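Local coordinates for Tle cognate immunity protein 4 C-terminal domain-containing protein (Pseudomonas aeruginosa PAO1, PDB 4R1D), which binds the type VI secretion lipase effector Tle4 as its cognate immunity protein and probably shields the producing bacterium from it, at residues Val99-Pro103 / Thr104-Tyr108; Leu188-Leu191 / Leu192-Val195; Glu249-Leu252 / Thr253-Asn256; Ala277-Ser280 / Asp281-Leu285. All blocks are in the same frame, centred on the assembly; numbering follows the deposited sequence. Where two conformers were deposited one is given.

Contact 1: residues Val99-Pro103 / Thr104-Tyr108; sequences VTSKP and TWHVY
Val99 and Tyr108 form an antiparallel hydrogen-bonded pair, with Val99 N to Tyr108 O at 3.0 Å and Tyr108 N to Val99 O at 2.8 Å, where the two strands of the 92-100/107-115 beta hairpin approach their connection. The next pair, Thr100 with Val107, is non-hydrogen-bonded, and its methyls meet on the other face, Thr100 CG2 against Val107 CG2 at 3.6 Å. This end is close-packed. The indole of Trp105 swings back to Thr100, its CG anti to the backbone N (chi1 -165°). Thr100 CB makes an off-centre CH-pi contact with the five-membered ring of Trp105, 4.2 Å from its centroid, and CG2 comes obliquely towards NE1. Trp105 also leans on Pro42 and Leu45 of helix 42-58. On the opposite face Val99 CG1 lies 3.9 Å from Tyr108 CB, and the tyrosine hydroxyl finds its partner in Asp150 O.

Beyond these pairs Ser101 N still reaches His106 O, at 3.0 Å. The side-chain hydroxyl turns into the loop: Ser101 OG donates to Thr104 O over 2.8 Å, in the carbonyl plane, with the imidazole edge of His106 alongside. Looser are the solvent-exposed side chains of Pro103 and Thr104, although strand 133-135 supports the bend through backbone bonds to Lys102 and Ser135 OG to Thr104 N. In the Lys102 conformer described, one of two modelled, NZ donates to Thr100 OG1. The chemistry implies a bend fixed partly from within, by the buried serine hydroxyl; the cis peptide bond before Pro103 is consistent with a tight reversal here.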
ATOM      1  N   VAL B  99       3.019   0.045 -29.385  1.00 17.92           N
ATOM      2  CA  VAL B  99       4.066   0.561 -30.263  1.00 19.73           C
ATOM      3  C   VAL B  99       5.062  -0.540 -30.572  1.00 23.27           C
ATOM      4  O   VAL B  99       5.304  -1.419 -29.741  1.00 21.60           O
ATOM      5  CB  VAL B  99       4.780   1.783 -29.637  1.00 25.52           C
ATOM      6  CG1 VAL B  99       5.497   1.403 -28.343  1.00 22.67           C
ATOM      7  CG2 VAL B  99       5.744   2.422 -30.635  1.00 21.83           C
ATOM      8  N   THR B 100       5.627  -0.498 -31.773  1.00 21.20           N
ATOM      9  CA  THR B 100       6.541  -1.537 -32.227  1.00 22.81           C
ATOM     10  C   THR B 100       7.913  -0.973 -32.562  1.00 21.45           C
ATOM     11  O   THR B 100       8.035   0.158 -33.007  1.00 25.98           O
ATOM     12  CB  THR B 100       5.978  -2.236 -33.477  1.00 23.63           C
ATOM     13  OG1 THR B 100       5.695  -1.252 -34.480  1.00 25.34           O
ATOM     14  CG2 THR B 100       4.702  -2.972 -33.129  1.00 28.76           C
ATOM     15  N   SER B 101       8.952  -1.772 -32.348  1.00 20.13           N
ATOM     16  CA  SER B 101      10.300  -1.366 -32.706  1.00 18.18           C
ATOM     17  C   SER B 101      10.526  -1.591 -34.200  1.00 21.43           C
ATOM     18  O   SER B 101       9.806  -2.373 -34.831  1.00 21.50           O
ATOM     19  CB  SER B 101      11.314  -2.179 -31.904  1.00 17.97           C
ATOM     20  OG  SER B 101      11.029  -3.563 -32.024  1.00 21.13           O
ATOM     21  N   LYS B 102      11.509  -0.882 -34.748  1.00 21.44           N
ATOM     22  CA  LYS B 102      11.914  -1.060 -36.143  0.54 24.01           C
ATOM     23  C   LYS B 102      13.432  -1.128 -36.213  1.00 23.29           C
ATOM     24  O   LYS B 102      14.132  -0.517 -35.400  1.00 21.95           O
ATOM     25  CB  LYS B 102      11.413   0.103 -37.010  0.54 25.60           C
ATOM     26  CG  LYS B 102       9.932   0.388 -36.866  0.54 30.76           C
ATOM     27  CD  LYS B 102       9.092  -0.835 -37.175  0.54 30.96           C
ATOM     28  CE  LYS B 102       7.715  -0.734 -36.537  0.54 27.94           C
ATOM     29  NZ  LYS B 102       6.882  -1.934 -36.806  0.54 25.98           N
ATOM     30  N   PRO B 103      13.960  -1.850 -37.215  1.00 20.47           N
ATOM     31  CA  PRO B 103      13.200  -2.575 -38.238  1.00 24.13           C
ATOM     32  C   PRO B 103      12.759  -3.971 -37.813  1.00 25.50           C
ATOM     33  O   PRO B 103      11.870  -4.541 -38.451  1.00 28.73           O
ATOM     34  CB  PRO B 103      14.195  -2.674 -39.406  1.00 28.57           C
ATOM     35  CG  PRO B 103      15.530  -2.640 -38.760  1.00 23.20           C
ATOM     36  CD  PRO B 103      15.375  -1.685 -37.590  1.00 25.43           C
ATOM     37  N   THR B 104      13.377  -4.529 -36.776  1.00 21.52           N
ATOM     38  CA  THR B 104      12.907  -5.800 -36.250  1.00 21.66           C
ATOM     39  C   THR B 104      11.701  -5.563 -35.346  1.00 25.07           C
ATOM     40  O   THR B 104      11.758  -4.789 -34.395  1.00 19.90           O
ATOM     41  CB  THR B 104      13.993  -6.563 -35.465  1.00 23.94           C
ATOM     42  OG1 THR B 104      15.027  -6.987 -36.361  1.00 23.68           O
ATOM     43  CG2 THR B 104      13.395  -7.796 -34.812  1.00 23.26           C
ATOM     44  N   TRP B 105      10.617  -6.251 -35.654  1.00 24.12           N
ATOM     45  CA  TRP B 105       9.351  -6.075 -34.960  1.00 26.15           C
ATOM     46  C   TRP B 105       9.382  -6.642 -33.543  1.00 25.76           C
ATOM     47  O   TRP B 105       9.715  -7.807 -33.337  1.00 22.00           O
ATOM     48  CB  TRP B 105       8.262  -6.768 -35.777  1.00 30.50           C
ATOM     49  CG  TRP B 105       6.861  -6.410 -35.423  1.00 26.95           C
ATOM     50  CD1 TRP B 105       6.105  -5.414 -35.971  1.00 27.42           C
ATOM     51  CD2 TRP B 105       6.034  -7.061 -34.463  1.00 28.19           C
ATOM     52  NE1 TRP B 105       4.853  -5.403 -35.407  1.00 30.91           N
ATOM     53  CE2 TRP B 105       4.785  -6.407 -34.475  1.00 31.85           C
ATOM     54  CE3 TRP B 105       6.227  -8.135 -33.589  1.00 24.57           C
ATOM     55  CZ2 TRP B 105       3.736  -6.790 -33.652  1.00 25.28           C
ATOM     56  CZ3 TRP B 105       5.185  -8.514 -32.771  1.00 28.06           C
ATOM     57  CH2 TRP B 105       3.952  -7.846 -32.809  1.00 33.29           C
ATOM     58  N   HIS B 106       9.048  -5.798 -32.569  1.00 21.75           N
ATOM     59  CA  HIS B 106       8.739  -6.239 -31.212  1.00 24.34           C
ATOM     60  C   HIS B 106       7.619  -5.331 -30.748  1.00 21.40           C
ATOM     61  O   HIS B 106       7.583  -4.156 -31.118  1.00 22.57           O
ATOM     62  CB  HIS B 106       9.925  -6.058 -30.261  1.00 20.68           C
ATOM     63  CG  HIS B 106      11.161  -6.787 -30.683  1.00 23.17           C
ATOM     64  ND1 HIS B 106      11.266  -8.161 -30.640  1.00 25.90           N
ATOM     65  CD2 HIS B 106      12.346  -6.332 -31.150  1.00 22.31           C
ATOM     66  CE1 HIS B 106      12.465  -8.522 -31.064  1.00 19.55           C
ATOM     67  NE2 HIS B 106      13.138  -7.431 -31.383  1.00 23.97           N
ATOM     68  N   VAL B 107       6.729  -5.862 -29.928  1.00 18.91           N
ATOM     69  CA  VAL B 107       5.566  -5.102 -29.478  1.00 21.91           C
ATOM     70  C   VAL B 107       5.689  -4.632 -28.033  1.00 23.36           C
ATOM     71  O   VAL B 107       6.226  -5.346 -27.198  1.00 19.70           O
ATOM     72  CB  VAL B 107       4.296  -5.947 -29.615  1.00 21.08           C
ATOM     73  CG1 VAL B 107       3.387  -5.736 -28.431  1.00 31.54           C
ATOM     74  CG2 VAL B 107       3.587  -5.580 -30.876  1.00 39.17           C
ATOM     75  N   TYR B 108       5.189  -3.428 -27.757  1.00 17.52           N
ATOM     76  CA  TYR B 108       5.203  -2.872 -26.407  1.00 17.16           C
ATOM     77  C   TYR B 108       3.875  -2.231 -26.060  1.00 18.63           C
ATOM     78  O   TYR B 108       3.205  -1.670 -26.929  1.00 18.94           O
ATOM     79  CB  TYR B 108       6.313  -1.823 -26.274  1.00 17.17           C
ATOM     80  CG  TYR B 108       7.663  -2.373 -26.638  1.00 19.47           C
ATOM     81  CD1 TYR B 108       8.552  -2.802 -25.659  1.00 18.86           C
ATOM     82  CD2 TYR B 108       8.033  -2.507 -27.974  1.00 21.61           C
ATOM     83  CE1 TYR B 108       9.781  -3.321 -25.998  1.00 13.28           C
ATOM     84  CE2 TYR B 108       9.243  -3.029 -28.319  1.00 20.87           C
ATOM     85  CZ  TYR B 108      10.119  -3.432 -27.337  1.00 20.36           C
ATOM     86  OH  TYR B 108      11.338  -3.947 -27.713  1.00 20.21           O
TER

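Contact 2: residues Leu188-Leu191 / Leu192-Val195; sequences LNSL and LERV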
ATOM      1  N   LEU B 188      15.673  14.769  -3.706  1.00 25.29           N
ATOM      2  CA  LEU B 188      15.466  15.945  -2.862  1.00 23.61           C
ATOM      3  C   LEU B 188      16.453  16.061  -1.701  1.00 24.86           C
ATOM      4  O   LEU B 188      16.646  17.144  -1.141  1.00 26.30           O
ATOM      5  CB  LEU B 188      14.028  15.947  -2.326  1.00 24.48           C
ATOM      6  CG  LEU B 188      12.939  16.390  -3.303  1.00 26.88           C
ATOM      7  CD1 LEU B 188      12.941  15.551  -4.573  1.00 34.21           C
ATOM      8  CD2 LEU B 188      11.575  16.329  -2.630  1.00 30.10           C
ATOM      9  N   ASN B 189      17.050  14.939  -1.320  1.00 23.92           N
ATOM     10  CA  ASN B 189      18.079  14.918  -0.291  1.00 31.42           C
ATOM     11  C   ASN B 189      19.169  13.925  -0.685  1.00 18.95           C
ATOM     12  O   ASN B 189      19.001  13.177  -1.645  1.00 20.21           O
ATOM     13  CB  ASN B 189      17.479  14.585   1.088  1.00 24.10           C
ATOM     14  CG  ASN B 189      16.693  13.282   1.094  1.00 28.63           C
ATOM     15  OD1 ASN B 189      16.945  12.390   0.296  1.00 23.32           O
ATOM     16  ND2 ASN B 189      15.731  13.175   2.002  1.00 31.73           N
ATOM     17  N   SER B 190      20.287  13.930   0.033  1.00 24.92           N
ATOM     18  CA  SER B 190      21.393  13.024  -0.300  1.00 21.71           C
ATOM     19  C   SER B 190      21.426  11.792   0.607  1.00 20.69           C
ATOM     20  O   SER B 190      21.008  11.839   1.755  1.00 20.56           O
ATOM     21  CB  SER B 190      22.737  13.755  -0.262  1.00 28.48           C
ATOM     22  OG  SER B 190      22.922  14.388   0.989  1.00 34.96           O
ATOM     23  N   LEU B 191      21.960  10.697   0.088  1.00 21.36           N
ATOM     24  CA  LEU B 191      21.898   9.420   0.784  1.00 21.13           C
ATOM     25  C   LEU B 191      22.460   9.416   2.206  1.00 19.36           C
ATOM     26  O   LEU B 191      21.796   8.975   3.128  1.00 17.21           O
ATOM     27  CB  LEU B 191      22.607   8.352  -0.037  1.00 18.70           C
ATOM     28  CG  LEU B 191      22.788   7.031   0.699  1.00 18.05           C
ATOM     29  CD1 LEU B 191      21.445   6.372   0.933  1.00 16.06           C
ATOM     30  CD2 LEU B 191      23.687   6.137  -0.139  1.00 17.98           C
ATOM     31  N   LEU B 192      23.688   9.877   2.392  1.00 18.24           N
ATOM     32  CA  LEU B 192      24.282   9.777   3.722  1.00 20.04           C
ATOM     33  C   LEU B 192      23.513  10.602   4.740  1.00 20.22           C
ATOM     34  O   LEU B 192      23.220  10.123   5.843  1.00 23.72           O
ATOM     35  CB  LEU B 192      25.755  10.183   3.714  1.00 21.96           C
ATOM     36  CG  LEU B 192      26.669   9.384   2.788  1.00 29.10           C
ATOM     37  CD1 LEU B 192      28.130   9.627   3.152  1.00 21.71           C
ATOM     38  CD2 LEU B 192      26.336   7.900   2.842  1.00 27.47           C
ATOM     39  N   GLU B 193      23.165  11.831   4.365  1.00 20.68           N
ATOM     40  CA  GLU B 193      22.408  12.699   5.269  1.00 22.04           C
ATOM     41  C   GLU B 193      21.034  12.110   5.558  1.00 23.23           C
ATOM     42  O   GLU B 193      20.507  12.270   6.655  1.00 21.94           O
ATOM     43  CB  GLU B 193      22.278  14.117   4.695  1.00 27.33           C
ATOM     44  CG  GLU B 193      21.236  14.266   3.599  1.00 33.94           C
ATOM     45  CD  GLU B 193      21.175  15.680   3.036  1.00 42.51           C
ATOM     46  OE1 GLU B 193      20.269  15.955   2.221  1.00 37.00           O
ATOM     47  OE2 GLU B 193      22.032  16.514   3.405  1.00 41.11           O
ATOM     48  N   ARG B 194      20.468  11.415   4.571  1.00 16.71           N
ATOM     49  CA  ARG B 194      19.122  10.859   4.666  1.00 19.81           C
ATOM     50  C   ARG B 194      19.013   9.723   5.678  1.00 19.05           C
ATOM     51  O   ARG B 194      18.089   9.702   6.510  1.00 18.82           O
ATOM     52  CB  ARG B 194      18.679  10.347   3.289  1.00 23.40           C
ATOM     53  CG  ARG B 194      17.354   9.613   3.262  1.00 20.93           C
ATOM     54  CD  ARG B 194      17.120   8.981   1.873  1.00 20.21           C
ATOM     55  NE  ARG B 194      17.520   9.894   0.808  1.00 17.34           N
ATOM     56  CZ  ARG B 194      18.183   9.523  -0.285  1.00 21.30           C
ATOM     57  NH1 ARG B 194      18.510   8.252  -0.464  1.00 15.08           N
ATOM     58  NH2 ARG B 194      18.523  10.428  -1.198  1.00 19.30           N
ATOM     59  N   VAL B 195      19.944   8.779   5.604  1.00 18.64           N
ATOM     60  CA  VAL B 195      19.809   7.534   6.365  1.00 17.40           C
ATOM     61  C   VAL B 195      20.590   7.480   7.660  1.00 20.92           C
ATOM     62  O   VAL B 195      20.401   6.563   8.444  1.00 23.26           O
ATOM     63  CB  VAL B 195      20.260   6.298   5.549  1.00 20.61           C
ATOM     64  CG1 VAL B 195      19.475   6.181   4.282  1.00 23.78           C
ATOM     65  CG2 VAL B 195      21.757   6.360   5.270  1.00 16.48           C
TER
HETATM   66  O   HOH W   1      24.510  13.074   2.237  1.00 30.30           O
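The backbone enters the helix at Leu191, with Arg194 N bonded to Ser190 O at 2.9 Å and Val195 N to Leu191 O at 3.1 Å as the opening helical bonds. Asn189, just before the N-cap residue, is held by Arg194: OD1 accepts from NE (2.6 Å) and NH2 (2.9 Å), while NH2 also reaches Asn189 O. Both oxygens lie close to the guanidinium plane, and the amide is turned 36° against it. A bend at chi3 (-42°) brings the arginine head back across the start of the helix, over Leu191 CA. Ser190 is the N-cap residue of helix 191-205, but its hydroxyl makes no direct capping bond. The reciprocal half of a capping box is present instead: Ser190 N donates to Glu193 OE1 at 3.0 Å, nearly straight at 170°, from above the carboxylate plane. A water accepts from Glu193 N and lies doubtfully close to Ser190 OG. On the side facing strand 236-245, Leu191 CD1 meets Val195 CG1 at 3.9 Å, and Leu191 packs on Met242 of that strand. Arg194 NH1 has further partners, a salt bridge to Glu244 and a hydrogen bond to Trp96 O of the neighbouring Tle4 chain.

Contact 3: residues Glu249-Leu252 / Thr253-Asn256; sequences EESL and TEPN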
ATOM      1  N   GLU B 249      19.162  18.080 -12.400  1.00 26.90           N
ATOM      2  CA  GLU B 249      17.874  18.325 -13.041  1.00 27.25           C
ATOM      3  C   GLU B 249      17.965  18.305 -14.567  1.00 26.38           C
ATOM      4  O   GLU B 249      18.943  18.777 -15.148  1.00 27.22           O
ATOM      5  CB  GLU B 249      17.287  19.653 -12.555  1.00 29.38           C
ATOM      6  CG  GLU B 249      17.223  19.731 -11.040  1.00 37.29           C
ATOM      7  CD  GLU B 249      16.235  20.758 -10.532  1.00 62.88           C
ATOM      8  OE1 GLU B 249      15.785  20.607  -9.371  1.00 55.03           O
ATOM      9  OE2 GLU B 249      15.912  21.707 -11.285  1.00 60.65           O
ATOM     10  N   GLU B 250      16.932  17.765 -15.207  1.00 26.22           N
ATOM     11  CA  GLU B 250      16.865  17.727 -16.666  1.00 31.60           C
ATOM     12  C   GLU B 250      18.138  17.183 -17.309  1.00 31.92           C
ATOM     13  O   GLU B 250      18.676  17.771 -18.245  1.00 31.55           O
ATOM     14  CB  GLU B 250      16.546  19.118 -17.226  1.00 34.87           C
ATOM     15  CG  GLU B 250      15.181  19.637 -16.824  1.00 42.91           C
ATOM     16  CD  GLU B 250      14.797  20.907 -17.558  1.00 56.80           C
ATOM     17  OE1 GLU B 250      15.703  21.579 -18.098  1.00 55.15           O
ATOM     18  OE2 GLU B 250      13.589  21.228 -17.598  1.00 59.58           O
ATOM     19  N   SER B 251      18.619  16.055 -16.805  1.00 26.78           N
ATOM     20  CA  SER B 251      19.819  15.438 -17.347  1.00 23.56           C
ATOM     21  C   SER B 251      19.621  13.941 -17.592  1.00 29.19           C
ATOM     22  O   SER B 251      19.331  13.184 -16.663  1.00 25.58           O
ATOM     23  CB  SER B 251      21.005  15.663 -16.406  1.00 25.41           C
ATOM     24  OG  SER B 251      22.144  14.952 -16.858  1.00 29.37           O
ATOM     25  N   LEU B 252      19.794  13.516 -18.841  1.00 24.20           N
ATOM     26  CA  LEU B 252      19.594  12.110 -19.198  1.00 24.97           C
ATOM     27  C   LEU B 252      20.737  11.242 -18.684  1.00 25.02           C
ATOM     28  O   LEU B 252      20.530  10.078 -18.326  1.00 24.59           O
ATOM     29  CB  LEU B 252      19.460  11.940 -20.718  1.00 22.62           C
ATOM     30  CG  LEU B 252      18.286  12.642 -21.398  1.00 19.91           C
ATOM     31  CD1 LEU B 252      18.300  12.446 -22.906  1.00 23.71           C
ATOM     32  CD2 LEU B 252      16.971  12.154 -20.799  1.00 27.02           C
ATOM     33  N   THR B 253      21.943  11.807 -18.652  1.00 26.81           N
ATOM     34  CA  THR B 253      23.139  11.032 -18.326  1.00 21.76           C
ATOM     35  C   THR B 253      23.636  11.273 -16.914  1.00 26.26           C
ATOM     36  O   THR B 253      24.556  10.607 -16.450  1.00 26.26           O
ATOM     37  CB  THR B 253      24.290  11.291 -19.341  1.00 29.13           C
ATOM     38  OG1 THR B 253      24.663  12.677 -19.313  1.00 26.35           O
ATOM     39  CG2 THR B 253      23.838  10.911 -20.748  1.00 27.90           C
ATOM     40  N   GLU B 254      23.012  12.221 -16.221  1.00 21.06           N
ATOM     41  CA  GLU B 254      23.319  12.432 -14.822  1.00 23.04           C
ATOM     42  C   GLU B 254      22.039  12.381 -14.007  1.00 26.01           C
ATOM     43  O   GLU B 254      21.764  13.290 -13.230  1.00 21.89           O
ATOM     44  CB  GLU B 254      23.995  13.788 -14.632  1.00 29.37           C
ATOM     45  CG  GLU B 254      25.037  14.098 -15.691  1.00 34.92           C
ATOM     46  CD  GLU B 254      25.402  15.568 -15.724  1.00 41.33           C
ATOM     47  OE1 GLU B 254      24.751  16.325 -16.483  1.00 41.59           O
ATOM     48  OE2 GLU B 254      26.331  15.959 -14.988  1.00 35.39           O
ATOM     49  N   PRO B 255      21.240  11.316 -14.190  1.00 20.62           N
ATOM     50  CA  PRO B 255      20.001  11.235 -13.418  1.00 18.95           C
ATOM     51  C   PRO B 255      20.311  10.777 -12.004  1.00 19.13           C
ATOM     52  O   PRO B 255      21.465  10.509 -11.682  1.00 18.30           O
ATOM     53  CB  PRO B 255      19.214  10.148 -14.154  1.00 16.60           C
ATOM     54  CG  PRO B 255      20.267   9.227 -14.651  1.00 20.44           C
ATOM     55  CD  PRO B 255      21.447  10.120 -15.028  1.00 20.16           C
ATOM     56  N   ASN B 256      19.297  10.698 -11.155  1.00 19.22           N
ATOM     57  CA  ASN B 256      19.493  10.044  -9.881  1.00 16.73           C
ATOM     58  C   ASN B 256      19.797   8.570 -10.167  1.00 16.69           C
ATOM     59  O   ASN B 256      19.149   7.966 -11.018  1.00 18.80           O
ATOM     60  CB  ASN B 256      18.242  10.172  -9.030  1.00 17.38           C
ATOM     61  CG  ASN B 256      18.351   9.411  -7.740  1.00 21.32           C
ATOM     62  OD1 ASN B 256      17.875   8.280  -7.640  1.00 27.61           O
ATOM     63  ND2 ASN B 256      18.994  10.013  -6.742  1.00 19.19           N
TER
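Ser251 and Glu254 face each other across a type I beta turn in the loop between strands 236-245 and 256-263, with Leu252 and Thr253 at the corners. Ser251 CA and Glu254 CA are 5.3 Å apart. The usual carbonyl-to-amide closure is stretched, Ser251 O lying 3.8 Å from Glu254 N, and the serine side chain takes over. OG stands anti to the backbone N (chi1 174°), which carries it into the mouth of the turn, where it accepts from Glu254 N at 2.9 Å. This bond is bent, 131° at the hydrogen.

The glutamate side chain passes close by the same hydroxyl, extended beyond CG. It runs alongside Ser251, with Glu254 CB 3.1 Å and Glu254 CG 3.2 Å from Ser251 OG, before the carboxylate, turned across the chain, presents OE1. OG thus accepts from the backbone of Glu254 and donates to the carboxylate of the same residue, two bonds that fix both its position and its rotation. The serine is buried although the glutamate is exposed, and a negative carboxylate beside it would be expected to orient the hydroxyl proton.

Leu252 points the other way, its side chain on Arg13 and Phe159, while Glu254 also pairs through its backbone with Lys248. Behind the corner, Pro255 settles against the turn: Leu252 O approaches Pro255 CD at 3.4 Å. Asn256 then begins the next strand, its side-chain ND2 bonded to Gln246 O and Glu244 OE2. Across the turn, Ser251 OG meets Glu254 OE1 on its anti side at 3.0 Å, 24° out of the carboxylate plane.

Contact 4: residues Ala277-Ser280 / Asp281-Leu285; sequences AFKS and DKEAL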
ATOM      1  N   ALA B 277      24.024 -16.308   2.889  1.00 34.69           N
ATOM      2  CA  ALA B 277      24.086 -15.659   1.591  1.00 28.34           C
ATOM      3  C   ALA B 277      25.533 -15.588   1.128  1.00 30.69           C
ATOM      4  O   ALA B 277      25.830 -15.820  -0.039  1.00 28.68           O
ATOM      5  CB  ALA B 277      23.486 -14.262   1.666  1.00 29.86           C
ATOM      6  N   PHE B 278      26.431 -15.273   2.056  1.00 26.46           N
ATOM      7  CA  PHE B 278      27.843 -15.095   1.737  1.00 30.56           C
ATOM      8  C   PHE B 278      28.719 -15.830   2.733  1.00 26.99           C
ATOM      9  O   PHE B 278      28.326 -16.034   3.882  1.00 31.56           O
ATOM     10  CB  PHE B 278      28.211 -13.608   1.749  1.00 26.41           C
ATOM     11  CG  PHE B 278      27.538 -12.812   0.664  1.00 25.30           C
ATOM     12  CD1 PHE B 278      28.122 -12.692  -0.589  1.00 26.17           C
ATOM     13  CD2 PHE B 278      26.325 -12.188   0.899  1.00 27.45           C
ATOM     14  CE1 PHE B 278      27.509 -11.963  -1.594  1.00 24.99           C
ATOM     15  CE2 PHE B 278      25.702 -11.464  -0.094  1.00 22.09           C
ATOM     16  CZ  PHE B 278      26.299 -11.346  -1.349  1.00 23.06           C
ATOM     17  N   LYS B 279      29.913 -16.202   2.284  1.00 31.72           N
ATOM     18  CA  LYS B 279      30.887 -16.881   3.134  1.00 31.65           C
ATOM     19  C   LYS B 279      31.464 -15.930   4.176  1.00 33.94           C
ATOM     20  O   LYS B 279      31.918 -16.363   5.237  1.00 34.56           O
ATOM     21  CB  LYS B 279      32.023 -17.459   2.282  1.00 36.23           C
ATOM     22  CG  LYS B 279      31.558 -18.399   1.173  1.00 44.07           C
ATOM     23  CD  LYS B 279      32.712 -18.772   0.242  1.00 52.19           C
ATOM     24  CE  LYS B 279      32.242 -19.609  -0.944  1.00 58.26           C
ATOM     25  NZ  LYS B 279      31.387 -18.836  -1.897  1.00 55.37           N
ATOM     26  N   SER B 280      31.444 -14.633   3.874  1.00 26.31           N
ATOM     27  CA  SER B 280      32.032 -13.635   4.760  1.00 27.26           C
ATOM     28  C   SER B 280      31.646 -12.232   4.308  1.00 23.53           C
ATOM     29  O   SER B 280      31.208 -12.038   3.173  1.00 24.82           O
ATOM     30  CB  SER B 280      33.556 -13.750   4.723  1.00 29.26           C
ATOM     31  OG  SER B 280      34.048 -13.364   3.444  1.00 28.07           O
ATOM     32  N   ASP B 281      31.827 -11.254   5.186  1.00 22.69           N
ATOM     33  CA  ASP B 281      31.625  -9.864   4.802  1.00 24.76           C
ATOM     34  C   ASP B 281      32.547  -9.503   3.652  1.00 27.69           C
ATOM     35  O   ASP B 281      32.178  -8.738   2.759  1.00 21.23           O
ATOM     36  CB  ASP B 281      31.895  -8.933   5.973  1.00 18.85           C
ATOM     37  CG  ASP B 281      30.864  -9.066   7.071  1.00 19.36           C
ATOM     38  OD1 ASP B 281      29.887  -9.812   6.880  1.00 20.75           O
ATOM     39  OD2 ASP B 281      31.028  -8.403   8.115  1.00 24.00           O
ATOM     40  N   LYS B 282      33.760 -10.046   3.679  1.00 24.30           N
ATOM     41  CA  LYS B 282      34.710  -9.750   2.619  1.00 21.41           C
ATOM     42  C   LYS B 282      34.160 -10.197   1.273  1.00 21.66           C
ATOM     43  O   LYS B 282      34.251  -9.469   0.286  1.00 25.47           O
ATOM     44  CB  LYS B 282      36.064 -10.414   2.896  1.00 27.87           C
ATOM     45  CG  LYS B 282      37.167  -9.971   1.947  1.00 33.41           C
ATOM     46  CD  LYS B 282      38.516 -10.554   2.362  1.00 36.27           C
ATOM     47  CE  LYS B 282      39.624 -10.151   1.392  1.00 41.56           C
ATOM     48  NZ  LYS B 282      39.352 -10.652   0.018  1.00 46.80           N
ATOM     49  N   GLU B 283      33.560 -11.381   1.232  1.00 23.25           N
ATOM     50  CA  GLU B 283      32.975 -11.870  -0.011  1.00 21.79           C
ATOM     51  C   GLU B 283      31.823 -10.975  -0.495  1.00 24.75           C
ATOM     52  O   GLU B 283      31.728 -10.676  -1.681  1.00 19.49           O
ATOM     53  CB  GLU B 283      32.490 -13.311   0.141  1.00 23.62           C
ATOM     54  CG  GLU B 283      31.903 -13.883  -1.140  1.00 28.88           C
ATOM     55  CD  GLU B 283      31.463 -15.328  -0.997  1.00 35.43           C
ATOM     56  OE1 GLU B 283      30.414 -15.582  -0.372  1.00 26.53           O
ATOM     57  OE2 GLU B 283      32.172 -16.212  -1.519  1.00 48.35           O
ATOM     58  N   ALA B 284      30.955 -10.555   0.422  1.00 22.22           N
ATOM     59  CA  ALA B 284      29.858  -9.651   0.071  1.00 20.47           C
ATOM     60  C   ALA B 284      30.356  -8.310  -0.476  1.00 17.04           C
ATOM     61  O   ALA B 284      29.829  -7.794  -1.464  1.00 18.88           O
ATOM     62  CB  ALA B 284      28.943  -9.433   1.275  1.00 21.54           C
ATOM     63  N   LEU B 285      31.370  -7.745   0.165  1.00 20.05           N
ATOM     64  CA  LEU B 285      31.920  -6.470  -0.258  1.00 20.43           C
ATOM     65  C   LEU B 285      32.578  -6.597  -1.624  1.00 21.78           C
ATOM     66  O   LEU B 285      32.516  -5.676  -2.433  1.00 17.32           O
ATOM     67  CB  LEU B 285      32.939  -5.961   0.760  1.00 20.96           C
ATOM     68  CG  LEU B 285      32.351  -5.526   2.100  1.00 23.91           C
ATOM     69  CD1 LEU B 285      33.444  -5.387   3.165  1.00 25.30           C
ATOM     70  CD2 LEU B 285      31.586  -4.225   1.909  1.00 22.35           C
TER
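Helix 281-292 begins with an N-cap serine. Ser280 OG accepts from Glu283 N at 3.0 Å, with an angle of 158° at the hydrogen, and Ser280 O receives Ala284 N at 3.1 Å as the helical bonding takes over. The serine hydroxyl therefore occupies one of the first-turn amides that has no preceding carbonyl within the helix.

Glu283 returns the gesture one residue further back than in a classical capping box. Its CG is anti to the backbone N and its chain fully extended, which sends the carboxylate back along the incoming loop to Lys279. OE1 takes Lys279 N at 2.8 Å in an almost straight bond (174°), the N-H coming from above the carboxylate plane. OE2 forms a salt bridge with Lys279 NZ, also at 2.8 Å, through its syn lone pair, the lysine tail bending at chi4 to meet it. Main chain and ammonium of one residue thus hold both carboxylate oxygens and limit the rotation of the group. The positive end of the helix dipole and the ammonium would probably both favour a charged glutamate.

On the inner side Phe278 lays its ring against the helix. Ala284 CB sits over the centre of one face, 3.7 Å from the centroid and 11° off the normal, a CH-pi contact, while Glu283 OE1 lies near the ring edge.

Phe278 also stacks with His173 and touches Val263 of strand 256-263. Asp281 is tied to Arg237 and Tyr239, and Ala284 rests on Tyr239 and Phe241, seating the first helical turn on strand 236-245.

In the fold
The four contacts follow in series along the chain. Contact 1 belongs to the N-terminal domain, the others to the C-terminal one, and the centre of contact 1 is about 40 Å from that of contact 2 and about 42 Å from that of contact 4. Contacts 2 and 3 are the close pair, about 6 Å between nearest atoms. Glu244 bridges them, one carboxylate oxygen reaching Arg194 and the other Asn256, and both meet the Tle4 chain: its Ala95, Trp96, Gly98 and Pro99 near contact 2, its Lys100 near contact 3. Contacts 2 and 4 both start helices that pack on strand 236-245; the two contacts are about 13 Å apart at their nearest atoms. Contacts 1 and 4 touch no second chain.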